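Local coordinates for protein VP1 (Polyomavirus HPyV7, PDB 4PCH) that probably builds the outer shell of the virion as its major capsid protein, assembling into pentamers that are thought to mediate attachment to host cells, at residues Trp121-Gly126 with Thr208-Glu213. Sequence-based numbering, arbitrary orientation.
Sequences WACGGG and TPLIDE
Between Cys123 and Leu210, where the backbones of 121-126 and 208-213 come nearest, the CA atoms are still 8.7 Å apart, and no hydrogen bond joins the two segments; side chains alone bridge the gap. Trp121 and Cys123, two apart on an extended strand, both point at the other segment, as Thr208 and Leu210 do in return. The indole reaches out with its six-membered ring, whose CH2 lies 3.9 Å from Thr208 CG2. That methyl also touches CZ2, approaching the ring obliquely. Thr208 can offer it because CG2 stands anti to its backbone N (chi1 -62° places OG1 beside that N), so a residue that is only partly buried turns its apolar branch inward. Leu210 uses both ends of its fork: CD1 packs 4.1 Å from Cys123 SG, and CD2 sits more loosely, 4.4 Å from Trp121 CZ3. A branched aliphatic residue suits this place between a ring and a sulfur; the compact, apolar sulfur of Cys123, anti to its backbone N (chi1 179°), meets CD1 apart from the indole. The packing is modest, burying 147 Å² over both sides, but it belongs to the interior of the VP1 jelly roll. Strand 117-124 pairs with 184-191 and 224-236, whereas 208-219 pairs with 79-93, whose Leu88 touches Cys123, Thr208 and Leu210 alike. Phe262 of strand 253-271 also packs on Trp121, and Gln205 of a neighbouring subunit packs on the indole and hydrogen-bonds through NE2 to Pro209 O, so the contact borders the pentamer interface.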
loop_
_atom_site.group_PDB
_atom_site.type_symbol
_atom_site.label_atom_id
_atom_site.label_comp_id
_atom_site.label_asym_id
_atom_site.label_seq_id
_atom_site.Cartn_x
_atom_site.Cartn_y
_atom_site.Cartn_z
ATOM N N TRP B 121 8.887 -7.473 16.549
ATOM C CA TRP B 121 10.210 -7.883 16.993
ATOM C C TRP B 121 10.779 -6.846 17.959
ATOM O O TRP B 121 10.418 -5.647 17.927
ATOM C CB TRP B 121 11.170 -8.130 15.803
ATOM C CG TRP B 121 11.427 -6.917 14.985
ATOM C CD1 TRP B 121 10.821 -6.581 13.792
ATOM C CD2 TRP B 121 12.356 -5.857 15.276
ATOM N NE1 TRP B 121 11.297 -5.374 13.359
ATOM C CE2 TRP B 121 12.239 -4.908 14.242
ATOM C CE3 TRP B 121 13.258 -5.612 16.320
ATOM C CZ2 TRP B 121 12.990 -3.729 14.216
ATOM C CZ3 TRP B 121 14.016 -4.454 16.296
ATOM C CH2 TRP B 121 13.870 -3.515 15.245
ATOM N N ALA B 122 11.676 -7.323 18.811
ATOM C CA ALA B 122 12.469 -6.483 19.715
ATOM C C ALA B 122 13.844 -7.080 19.928
ATOM O O ALA B 122 14.034 -8.299 19.897
ATOM C CB ALA B 122 11.768 -6.247 21.050
ATOM N N CYS B 123 14.810 -6.172 20.123
ATOM C CA CYS B 123 16.188 -6.482 20.431
ATOM C C CYS B 123 16.699 -5.513 21.479
ATOM O O CYS B 123 16.632 -4.287 21.302
ATOM C CB CYS B 123 17.027 -6.378 19.153
ATOM S SG CYS B 123 18.785 -6.700 19.400
ATOM N N GLY B 124 17.220 -6.039 22.582
ATOM C CA GLY B 124 17.653 -5.201 23.675
ATOM C C GLY B 124 18.711 -5.829 24.570
ATOM O O GLY B 124 19.115 -6.978 24.386
ATOM N N GLY B 125 19.157 -5.041 25.542
ATOM C CA GLY B 125 20.158 -5.459 26.491
ATOM C C GLY B 125 19.579 -6.092 27.749
ATOM O O GLY B 125 20.318 -6.439 28.661
ATOM N N GLY B 126 18.255 -6.212 27.783
ATOM C CA GLY B 126 17.540 -6.920 28.844
ATOM C C GLY B 126 16.149 -7.188 28.317
ATOM O O GLY B 126 15.851 -6.873 27.159
ATOM N N THR B 208 18.398 -3.580 9.432
ATOM C CA THR B 208 17.755 -2.658 10.343
ATOM C C THR B 208 18.816 -2.057 11.262
ATOM O O THR B 208 19.347 -2.762 12.092
ATOM C CB THR B 208 16.720 -3.411 11.194
ATOM O OG1 THR B 208 15.700 -3.970 10.325
ATOM C CG2 THR B 208 16.108 -2.492 12.223
ATOM N N PRO B 209 19.088 -0.751 11.138
ATOM C CA PRO B 209 20.008 -0.161 12.100
ATOM C C PRO B 209 19.386 -0.084 13.485
ATOM O O PRO B 209 18.174 0.051 13.636
ATOM C CB PRO B 209 20.263 1.222 11.529
ATOM C CG PRO B 209 19.011 1.558 10.804
ATOM C CD PRO B 209 18.543 0.262 10.213
ATOM N N LEU B 210 20.240 -0.146 14.496
ATOM C CA LEU B 210 19.797 -0.073 15.875
ATOM C C LEU B 210 20.373 1.133 16.597
ATOM O O LEU B 210 20.175 1.303 17.800
ATOM C CB LEU B 210 20.215 -1.347 16.596
ATOM C CG LEU B 210 19.640 -2.675 16.121
ATOM C CD1 LEU B 210 20.292 -3.846 16.818
ATOM C CD2 LEU B 210 18.116 -2.754 16.307
ATOM N N ILE B 211 21.076 1.999 15.883
ATOM C CA ILE B 211 21.715 3.138 16.526
ATOM C C ILE B 211 20.760 4.327 16.735
ATOM O O ILE B 211 19.896 4.600 15.885
ATOM C CB ILE B 211 22.969 3.636 15.765
ATOM C CG1 ILE B 211 22.664 3.988 14.308
ATOM C CG2 ILE B 211 24.084 2.610 15.841
ATOM C CD1 ILE B 211 23.761 4.770 13.655
ATOM N N ASP B 212 20.950 5.036 17.850
ATOM C CA ASP B 212 20.131 6.201 18.184
ATOM C C ASP B 212 20.696 7.443 17.518
ATOM O O ASP B 212 21.631 7.340 16.715
ATOM C CB ASP B 212 20.000 6.351 19.709
ATOM C CG ASP B 212 21.298 6.709 20.397
ATOM O OD1 ASP B 212 22.248 7.226 19.782
ATOM O OD2 ASP B 212 21.353 6.522 21.620
ATOM N N GLU B 213 20.169 8.629 17.853
ATOM C CA GLU B 213 20.629 9.860 17.201
ATOM C C GLU B 213 22.058 10.263 17.562
ATOM O O GLU B 213 22.625 11.121 16.900
ATOM C CB GLU B 213 19.676 11.037 17.461
ATOM C CG GLU B 213 19.796 11.670 18.840
ATOM C CD GLU B 213 18.883 11.042 19.874
ATOM O OE1 GLU B 213 18.430 9.889 19.671
ATOM O OE2 GLU B 213 18.620 11.716 20.894
#